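Local coordinates for protein diaminobutyrate-pyruvate transaminase and L-2,4-diaminobutyrate decarboxylase (Vibrio parahaemolyticus, PDB 2QMA) that probably works, through this C-terminal domain, as a pyridoxal-phosphate-dependent decarboxylase of L-2,4-diaminobutyrate, the full-length protein also being named a diaminobutyrate-pyruvate transaminase, at residues A[137-149]-A[373-385]. Residues are numbered along the deposited sequence; the frame is centred on the assembly and turned at random.
Sequences SATYVEQKVVNWL and KRFDALKVFMTMQ. With EDO (1,2-ethanediol), chain C.
Ala138 sets its methyl squarely on the ring of Phe375, CB lying 3.4 Å from the ring centroid and only 7° off its normal, a CH-pi contact possible because the small side chain lets the backbone come close to the ring. Leu378 CB covers the opposite face, so the ring is clamped on both sides. One turn on, Val141 serves two rings with one branch: CG1, anti to the backbone N (chi1 168°), meets the edge of Phe375 at CE1 (3.5 Å) and lies over a face of Phe381. Glu142 rests its CB against the methyl of Ala377, small enough for the backbones to near each other, and reaches with an extended chain for Lys373. Lys373 NZ donates to Glu142 OE1 on its syn side at 3.0 Å and more weakly to Glu142 OE2, forming a salt bridge. Water 1, itself held by Ala377 N, donates to Glu142 OE1, while Phe163 N of strand 160-164 binds OE2. Val145 splits its branches, CG1 touching Val380 CG1 at 3.9 Å and CG2 lying near the edge of the Phe381 ring. Trp148 then offers a six-membered-ring face to selenomethionine Met384, whose CG sits 3.5 Å from Trp148 CH2 and whose selenium stands obliquely, 4.6 Å from the ring centroid, in a Met-aromatic contact; Trp148 NE1 hydrogen-bonds to Asp74 of the second subunit. The helices cross at 62° with axes 9.0 Å apart, a largely apolar interface with one buried salt bridge, the preceding loop supplying Lys373 and Phe375, beside strand 160-164, which edges the seven-stranded mixed sheet characteristic of the large domain of fold-type I pyridoxal-phosphate enzymes.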
ATOM      1  N   SER A 137      -5.985 -13.748  13.326  1.00 15.04           N
ATOM      2  CA  SER A 137      -6.249 -14.750  12.278  1.00 14.43           C
ATOM      3  C   SER A 137      -5.581 -14.343  10.946  1.00 14.21           C
ATOM      4  O   SER A 137      -5.144 -15.208  10.170  1.00 14.71           O
ATOM      5  CB  SER A 137      -7.746 -14.959  12.084  1.00 13.54           C
ATOM      6  OG  SER A 137      -8.383 -13.754  11.707  1.00 13.48           O
ATOM      7  N   ALA A 138      -5.459 -13.036  10.731  1.00 13.02           N
ATOM      8  CA  ALA A 138      -4.952 -12.487   9.467  1.00 13.71           C
ATOM      9  C   ALA A 138      -3.480 -12.852   9.273  1.00 13.40           C
ATOM     10  O   ALA A 138      -3.080 -13.259   8.203  1.00 12.73           O
ATOM     11  CB  ALA A 138      -5.141 -11.007   9.416  1.00 12.77           C
ATOM     12  N   THR A 139      -2.702 -12.802  10.355  1.00 14.22           N
ATOM     13  CA  THR A 139      -1.271 -13.154  10.256  1.00 14.52           C
ATOM     14  C   THR A 139      -1.114 -14.556   9.702  1.00 13.77           C
ATOM     15  O   THR A 139      -0.280 -14.790   8.836  1.00 11.70           O
ATOM     16  CB  THR A 139      -0.587 -13.024  11.605  1.00 13.96           C
ATOM     17  OG1 THR A 139      -0.504 -11.622  11.918  1.00 18.37           O
ATOM     18  CG2 THR A 139       0.811 -13.629  11.541  1.00 16.99           C
ATOM     19  N   TYR A 140      -1.936 -15.482  10.197  1.00 13.32           N
ATOM     20  CA  TYR A 140      -1.816 -16.865   9.774  1.00 14.70           C
ATOM     21  C   TYR A 140      -2.344 -17.049   8.349  1.00 14.58           C
ATOM     22  O   TYR A 140      -1.777 -17.834   7.596  1.00 15.06           O
ATOM     23  CB  TYR A 140      -2.554 -17.770  10.743  1.00 15.87           C
ATOM     24  CG  TYR A 140      -2.022 -17.786  12.147  1.00 16.12           C
ATOM     25  CD1 TYR A 140      -0.663 -17.972  12.413  1.00 17.47           C
ATOM     26  CD2 TYR A 140      -2.895 -17.664  13.229  1.00 18.48           C
ATOM     27  CE1 TYR A 140      -0.202 -18.018  13.726  1.00 18.49           C
ATOM     28  CE2 TYR A 140      -2.434 -17.728  14.537  1.00 16.37           C
ATOM     29  CZ  TYR A 140      -1.111 -17.887  14.775  1.00 16.98           C
ATOM     30  OH  TYR A 140      -0.680 -17.932  16.087  1.00 17.88           O
ATOM     31  N   VAL A 141      -3.407 -16.314   7.988  1.00 14.35           N
ATOM     32  CA  VAL A 141      -3.922 -16.313   6.604  1.00 14.08           C
ATOM     33  C   VAL A 141      -2.819 -15.900   5.635  1.00 13.81           C
ATOM     34  O   VAL A 141      -2.557 -16.618   4.675  1.00 12.80           O
ATOM     35  CB  VAL A 141      -5.174 -15.421   6.423  1.00 14.18           C
ATOM     36  CG1 VAL A 141      -5.534 -15.200   4.937  1.00 15.06           C
ATOM     37  CG2 VAL A 141      -6.403 -16.044   7.219  1.00 14.12           C
ATOM     38  N   GLU A 142      -2.190 -14.744   5.891  1.00 13.75           N
ATOM     39  CA  GLU A 142      -1.058 -14.285   5.069  1.00 13.53           C
ATOM     40  C   GLU A 142       0.050 -15.369   4.969  1.00 13.95           C
ATOM     41  O   GLU A 142       0.514 -15.688   3.849  1.00 13.89           O
ATOM     42  CB  GLU A 142      -0.459 -12.957   5.568  1.00 13.20           C
ATOM     43  CG  GLU A 142       0.613 -12.501   4.573  1.00 16.57           C
ATOM     44  CD  GLU A 142       1.127 -11.102   4.726  1.00 22.35           C
ATOM     45  OE1 GLU A 142       0.329 -10.152   4.906  1.00 22.08           O
ATOM     46  OE2 GLU A 142       2.366 -10.965   4.577  1.00 27.46           O
ATOM     47  N   GLN A 143       0.489 -15.933   6.108  1.00 13.70           N
ATOM     48  CA  GLN A 143       1.545 -16.943   6.034  1.00 14.75           C
ATOM     49  C   GLN A 143       1.129 -18.195   5.215  1.00 14.32           C
ATOM     50  O   GLN A 143       1.915 -18.747   4.457  1.00 14.87           O
ATOM     51  CB  GLN A 143       2.043 -17.353   7.417  1.00 14.15           C
ATOM     52  CG  GLN A 143       3.344 -18.195   7.333  1.00 16.86           C
ATOM     53  CD  GLN A 143       4.565 -17.395   6.822  1.00 19.07           C
ATOM     54  OE1 GLN A 143       4.899 -16.347   7.358  1.00 18.03           O
ATOM     55  NE2 GLN A 143       5.225 -17.907   5.781  1.00 17.34           N
ATOM     56  N   LYS A 144      -0.105 -18.625   5.393  1.00 13.81           N
ATOM     57  CA  LYS A 144      -0.691 -19.754   4.654  1.00 14.01           C
ATOM     58  C   LYS A 144      -0.588 -19.502   3.130  1.00 13.82           C
ATOM     59  O   LYS A 144      -0.163 -20.386   2.373  1.00 13.07           O
ATOM     60  CB  LYS A 144      -2.170 -19.919   5.076  1.00 13.62           C
ATOM     61  CG  LYS A 144      -3.043 -20.854   4.224  1.00 14.01           C
ATOM     62  CD  LYS A 144      -2.483 -22.275   4.060  1.00 15.93           C
ATOM     63  CE  LYS A 144      -3.590 -23.209   3.536  1.00 14.48           C
ATOM     64  NZ  LYS A 144      -3.087 -24.586   3.126  1.00 16.19           N
ATOM     65  N   VAL A 145      -1.038 -18.309   2.705  1.00 14.75           N
ATOM     66  CA  VAL A 145      -1.050 -17.937   1.278  1.00 14.84           C
ATOM     67  C   VAL A 145       0.397 -17.866   0.779  1.00 15.83           C
ATOM     68  O   VAL A 145       0.713 -18.336  -0.337  1.00 15.50           O
ATOM     69  CB  VAL A 145      -1.775 -16.579   1.040  1.00 15.21           C
ATOM     70  CG1 VAL A 145      -1.514 -16.040  -0.376  1.00 13.46           C
ATOM     71  CG2 VAL A 145      -3.263 -16.654   1.338  1.00 13.27           C
ATOM     72  N   VAL A 146       1.278 -17.281   1.606  1.00 15.67           N
ATOM     73  CA  VAL A 146       2.710 -17.198   1.250  1.00 14.95           C
ATOM     74  C   VAL A 146       3.301 -18.609   1.049  1.00 15.40           C
ATOM     75  O   VAL A 146       4.031 -18.865   0.074  1.00 13.84           O
ATOM     76  CB  VAL A 146       3.541 -16.379   2.292  1.00 14.43           C
ATOM     77  CG1 VAL A 146       5.033 -16.653   2.083  1.00 17.05           C
ATOM     78  CG2 VAL A 146       3.301 -14.867   2.093  1.00 13.20           C
ATOM     79  N   ASN A 147       3.029 -19.498   2.010  1.00 14.91           N
ATOM     80  CA  ASN A 147       3.516 -20.880   1.943  1.00 16.48           C
ATOM     81  C   ASN A 147       3.019 -21.577   0.686  1.00 15.69           C
ATOM     82  O   ASN A 147       3.777 -22.280   0.004  1.00 16.43           O
ATOM     83  CB  ASN A 147       3.071 -21.681   3.180  1.00 15.44           C
ATOM     84  CG  ASN A 147       3.769 -21.244   4.462  1.00 17.50           C
ATOM     85  OD1 ASN A 147       3.330 -21.624   5.539  1.00 19.43           O
ATOM     86  ND2 ASN A 147       4.855 -20.469   4.355  1.00 14.44           N
ATOM     87  N   TRP A 148       1.743 -21.357   0.377  1.00 15.74           N
ATOM     88  CA  TRP A 148       1.110 -21.924  -0.822  1.00 15.61           C
ATOM     89  C   TRP A 148       1.850 -21.407  -2.079  1.00 15.32           C
ATOM     90  O   TRP A 148       2.184 -22.169  -2.988  1.00 13.71           O
ATOM     91  CB  TRP A 148      -0.389 -21.530  -0.841  1.00 15.61           C
ATOM     92  CG  TRP A 148      -1.191 -22.039  -2.000  1.00 14.41           C
ATOM     93  CD1 TRP A 148      -1.695 -23.292  -2.153  1.00 15.05           C
ATOM     94  CD2 TRP A 148      -1.578 -21.293  -3.171  1.00 15.46           C
ATOM     95  NE1 TRP A 148      -2.347 -23.388  -3.353  1.00 18.12           N
ATOM     96  CE2 TRP A 148      -2.287 -22.187  -4.011  1.00 17.39           C
ATOM     97  CE3 TRP A 148      -1.331 -19.973  -3.621  1.00 17.04           C
ATOM     98  CZ2 TRP A 148      -2.830 -21.793  -5.246  1.00 16.20           C
ATOM     99  CZ3 TRP A 148      -1.834 -19.576  -4.859  1.00 16.69           C
ATOM    100  CH2 TRP A 148      -2.591 -20.484  -5.661  1.00 14.78           C
ATOM    101  N   LEU A 149       2.111 -20.109  -2.111  1.00 13.66           N
ATOM    102  CA  LEU A 149       2.767 -19.492  -3.272  1.00 14.93           C
ATOM    103  C   LEU A 149       4.147 -20.106  -3.475  1.00 14.46           C
ATOM    104  O   LEU A 149       4.542 -20.432  -4.586  1.00 14.20           O
ATOM    105  CB  LEU A 149       2.934 -17.980  -3.016  1.00 15.07           C
ATOM    106  CG  LEU A 149       1.657 -17.154  -3.165  1.00 18.50           C
ATOM    107  CD1 LEU A 149       1.925 -15.706  -2.687  1.00 19.26           C
ATOM    108  CD2 LEU A 149       1.193 -17.240  -4.646  1.00 21.78           C
ATOM    109  N   LYS A 373       0.140  -2.294   7.700  1.00 20.65           N
ATOM    110  CA  LYS A 373      -0.185  -2.794   6.366  1.00 18.67           C
ATOM    111  C   LYS A 373      -1.504  -3.577   6.365  1.00 16.60           C
ATOM    112  O   LYS A 373      -1.920  -4.126   7.401  1.00 15.15           O
ATOM    113  CB  LYS A 373       0.993  -3.367   5.558  1.00 17.70           C
ATOM    114  CG  LYS A 373       1.359  -4.887   5.665  1.00 19.38           C
ATOM    115  CD  LYS A 373       2.021  -5.365   4.403  1.00 21.31           C
ATOM    116  CE  LYS A 373       1.643  -6.858   4.072  1.00 25.06           C
ATOM    117  NZ  LYS A 373       2.326  -7.891   4.918  1.00 21.83           N
ATOM    118  N   ARG A 374      -2.182  -3.517   5.225  1.00 15.48           N
ATOM    119  CA  ARG A 374      -3.537  -4.029   5.143  1.00 14.25           C
ATOM    120  C   ARG A 374      -3.562  -5.517   4.785  1.00 12.90           C
ATOM    121  O   ARG A 374      -2.586  -6.098   4.285  1.00 13.10           O
ATOM    122  CB  ARG A 374      -4.482  -3.150   4.280  1.00 14.20           C
ATOM    123  CG  ARG A 374      -4.548  -3.459   2.856  1.00 14.76           C
ATOM    124  CD  ARG A 374      -5.107  -2.346   1.972  1.00 14.61           C
ATOM    125  NE  ARG A 374      -6.521  -2.011   2.207  1.00 13.95           N
ATOM    126  CZ  ARG A 374      -7.566  -2.662   1.675  1.00 14.05           C
ATOM    127  NH1 ARG A 374      -8.817  -2.259   1.957  1.00 11.61           N
ATOM    128  NH2 ARG A 374      -7.381  -3.692   0.857  1.00 15.02           N
ATOM    129  N   PHE A 375      -4.700  -6.124   5.106  1.00 11.74           N
ATOM    130  CA  PHE A 375      -4.901  -7.569   5.001  1.00 11.67           C
ATOM    131  C   PHE A 375      -5.228  -7.970   3.538  1.00 12.13           C
ATOM    132  O   PHE A 375      -6.234  -8.640   3.265  1.00 11.47           O
ATOM    133  CB  PHE A 375      -6.022  -7.939   6.024  1.00 10.80           C
ATOM    134  CG  PHE A 375      -6.304  -9.441   6.169  1.00 11.58           C
ATOM    135  CD1 PHE A 375      -5.440 -10.414   5.661  1.00 12.46           C
ATOM    136  CD2 PHE A 375      -7.440  -9.854   6.867  1.00 13.80           C
ATOM    137  CE1 PHE A 375      -5.718 -11.787   5.818  1.00 10.25           C
ATOM    138  CE2 PHE A 375      -7.727 -11.231   7.031  1.00 12.18           C
ATOM    139  CZ  PHE A 375      -6.855 -12.186   6.502  1.00  9.36           C
ATOM    140  N   ASP A 376      -4.375  -7.582   2.598  1.00 11.38           N
ATOM    141  CA  ASP A 376      -4.612  -7.946   1.203  1.00 12.72           C
ATOM    142  C   ASP A 376      -4.604  -9.485   0.893  1.00 12.21           C
ATOM    143  O   ASP A 376      -5.190  -9.956  -0.103  1.00 12.50           O
ATOM    144  CB  ASP A 376      -3.601  -7.228   0.285  1.00 13.87           C
ATOM    145  CG  ASP A 376      -3.817  -5.731   0.245  1.00 16.07           C
ATOM    146  OD1 ASP A 376      -4.990  -5.343   0.146  1.00 14.99           O
ATOM    147  OD2 ASP A 376      -2.819  -4.953   0.339  1.00 16.55           O
ATOM    148  N   ALA A 377      -3.918 -10.243   1.728  1.00 11.73           N
ATOM    149  CA  ALA A 377      -3.721 -11.678   1.470  1.00 11.58           C
ATOM    150  C   ALA A 377      -5.079 -12.384   1.535  1.00 11.76           C
ATOM    151  O   ALA A 377      -5.228 -13.500   1.011  1.00 11.98           O
ATOM    152  CB  ALA A 377      -2.756 -12.268   2.476  1.00 12.02           C
ATOM    153  N   LEU A 378      -6.072 -11.721   2.140  1.00 11.70           N
ATOM    154  CA  LEU A 378      -7.421 -12.341   2.283  1.00 11.80           C
ATOM    155  C   LEU A 378      -8.007 -12.553   0.900  1.00 13.30           C
ATOM    156  O   LEU A 378      -8.616 -13.587   0.637  1.00 14.71           O
ATOM    157  CB  LEU A 378      -8.377 -11.551   3.206  1.00 11.53           C
ATOM    158  CG  LEU A 378      -9.802 -12.164   3.393  1.00 11.19           C
ATOM    159  CD1 LEU A 378      -9.764 -13.486   4.165  1.00 10.53           C
ATOM    160  CD2 LEU A 378     -10.824 -11.196   4.085  1.00 10.47           C
ATOM    161  N   LYS A 379      -7.747 -11.604  -0.007  1.00 13.47           N
ATOM    162  CA  LYS A 379      -8.205 -11.683  -1.380  1.00 13.59           C
ATOM    163  C   LYS A 379      -7.752 -13.013  -2.023  1.00 13.47           C
ATOM    164  O   LYS A 379      -8.592 -13.725  -2.563  1.00 12.95           O
ATOM    165  CB  LYS A 379      -7.669 -10.518  -2.212  1.00 13.69           C
ATOM    166  CG  LYS A 379      -8.055  -9.140  -1.688  1.00 14.13           C
ATOM    167  CD  LYS A 379      -7.138  -8.084  -2.340  1.00 13.03           C
ATOM    168  CE  LYS A 379      -7.238  -6.805  -1.633  1.00 16.96           C
ATOM    169  NZ  LYS A 379      -6.619  -5.703  -2.429  1.00 16.37           N
ATOM    170  N   VAL A 380      -6.451 -13.323  -1.960  1.00 12.71           N
ATOM    171  CA  VAL A 380      -5.941 -14.536  -2.599  1.00 13.42           C
ATOM    172  C   VAL A 380      -6.488 -15.760  -1.841  1.00 13.89           C
ATOM    173  O   VAL A 380      -6.831 -16.784  -2.458  1.00 15.27           O
ATOM    174  CB  VAL A 380      -4.397 -14.582  -2.650  1.00 13.34           C
ATOM    175  CG1 VAL A 380      -3.920 -15.825  -3.410  1.00 14.41           C
ATOM    176  CG2 VAL A 380      -3.804 -13.302  -3.278  1.00 14.12           C
ATOM    177  N   PHE A 381      -6.542 -15.679  -0.510  1.00 13.48           N
ATOM    178  CA  PHE A 381      -7.000 -16.798   0.319  1.00 13.85           C
ATOM    179  C   PHE A 381      -8.425 -17.171  -0.102  1.00 14.51           C
ATOM    180  O   PHE A 381      -8.718 -18.357  -0.325  1.00 13.84           O
ATOM    181  CB  PHE A 381      -6.889 -16.422   1.809  1.00 13.13           C
ATOM    182  CG  PHE A 381      -7.343 -17.485   2.782  1.00 14.10           C
ATOM    183  CD1 PHE A 381      -6.538 -18.577   3.071  1.00 12.88           C
ATOM    184  CD2 PHE A 381      -8.535 -17.333   3.485  1.00 12.64           C
ATOM    185  CE1 PHE A 381      -6.922 -19.513   4.024  1.00 12.29           C
ATOM    186  CE2 PHE A 381      -8.923 -18.279   4.429  1.00 13.33           C
ATOM    187  CZ  PHE A 381      -8.113 -19.358   4.701  1.00 13.22           C
HETATM  188  N   MSE A 382      -9.287 -16.166  -0.266  1.00 14.48           N
HETATM  189  CA  MSE A 382     -10.678 -16.413  -0.701  1.00 16.43           C
HETATM  190  C   MSE A 382     -10.777 -16.827  -2.167  1.00 16.10           C
HETATM  191  O   MSE A 382     -11.500 -17.780  -2.500  1.00 16.74           O
HETATM  192  CB  MSE A 382     -11.578 -15.202  -0.412  1.00 15.29           C
HETATM  193  CG  MSE A 382     -11.594 -14.883   1.081  1.00 16.59           C
HETATM  194 SE   MSE A 382     -12.915 -13.608   1.672  0.70 19.60          SE
HETATM  195  CE  MSE A 382     -14.465 -14.335   0.739  1.00 17.27           C
ATOM    196  N   THR A 383     -10.026 -16.145  -3.026  1.00 16.63           N
ATOM    197  CA  THR A 383     -10.008 -16.446  -4.456  1.00 16.73           C
ATOM    198  C   THR A 383      -9.628 -17.916  -4.755  1.00 16.82           C
ATOM    199  O   THR A 383     -10.292 -18.581  -5.602  1.00 16.05           O
ATOM    200  CB  THR A 383      -9.076 -15.468  -5.205  1.00 17.50           C
ATOM    201  OG1 THR A 383      -9.743 -14.201  -5.389  1.00 17.26           O
ATOM    202  CG2 THR A 383      -8.663 -16.047  -6.547  1.00 17.78           C
HETATM  203  N   MSE A 384      -8.607 -18.436  -4.062  1.00 15.33           N
HETATM  204  CA  MSE A 384      -8.162 -19.835  -4.307  1.00 15.36           C
HETATM  205  C   MSE A 384      -9.119 -20.916  -3.773  1.00 15.46           C
HETATM  206  O   MSE A 384      -9.092 -22.074  -4.234  1.00 15.39           O
HETATM  207  CB  MSE A 384      -6.733 -20.062  -3.808  1.00 14.48           C
HETATM  208  CG  MSE A 384      -5.695 -19.190  -4.560  1.00 13.67           C
HETATM  209 SE   MSE A 384      -5.844 -19.197  -6.501  0.70 15.70          SE
HETATM  210  CE  MSE A 384      -6.967 -17.708  -6.767  1.00 21.90           C
ATOM    211  N   GLN A 385      -9.915 -20.550  -2.777  1.00 14.57           N
ATOM    212  CA  GLN A 385     -10.975 -21.436  -2.281  1.00 15.23           C
ATOM    213  C   GLN A 385     -12.183 -21.513  -3.202  1.00 15.33           C
ATOM    214  O   GLN A 385     -12.870 -22.556  -3.246  1.00 15.72           O
ATOM    215  CB  GLN A 385     -11.437 -21.015  -0.898  1.00 14.50           C
ATOM    216  CG  GLN A 385     -10.436 -21.274   0.211  1.00 15.27           C
ATOM    217  CD  GLN A 385     -11.006 -20.751   1.507  1.00 17.41           C
ATOM    218  OE1 GLN A 385     -11.940 -21.334   2.057  1.00 17.39           O
ATOM    219  NE2 GLN A 385     -10.504 -19.605   1.962  1.00 15.99           N
TER
HETATM  220  C1  EDO C 961       0.567 -25.132   3.114  1.00 25.06           C
HETATM  221  O1  EDO C 961      -0.369 -24.812   4.176  1.00 24.73           O
HETATM  222  C2  EDO C 961       0.328 -24.350   1.824  1.00 24.75           C
HETATM  223  O2  EDO C 961      -1.006 -24.526   1.349  1.00 24.89           O
HETATM  224  O   HOH W   1      -1.954  -9.332   3.785  1.00 19.94           O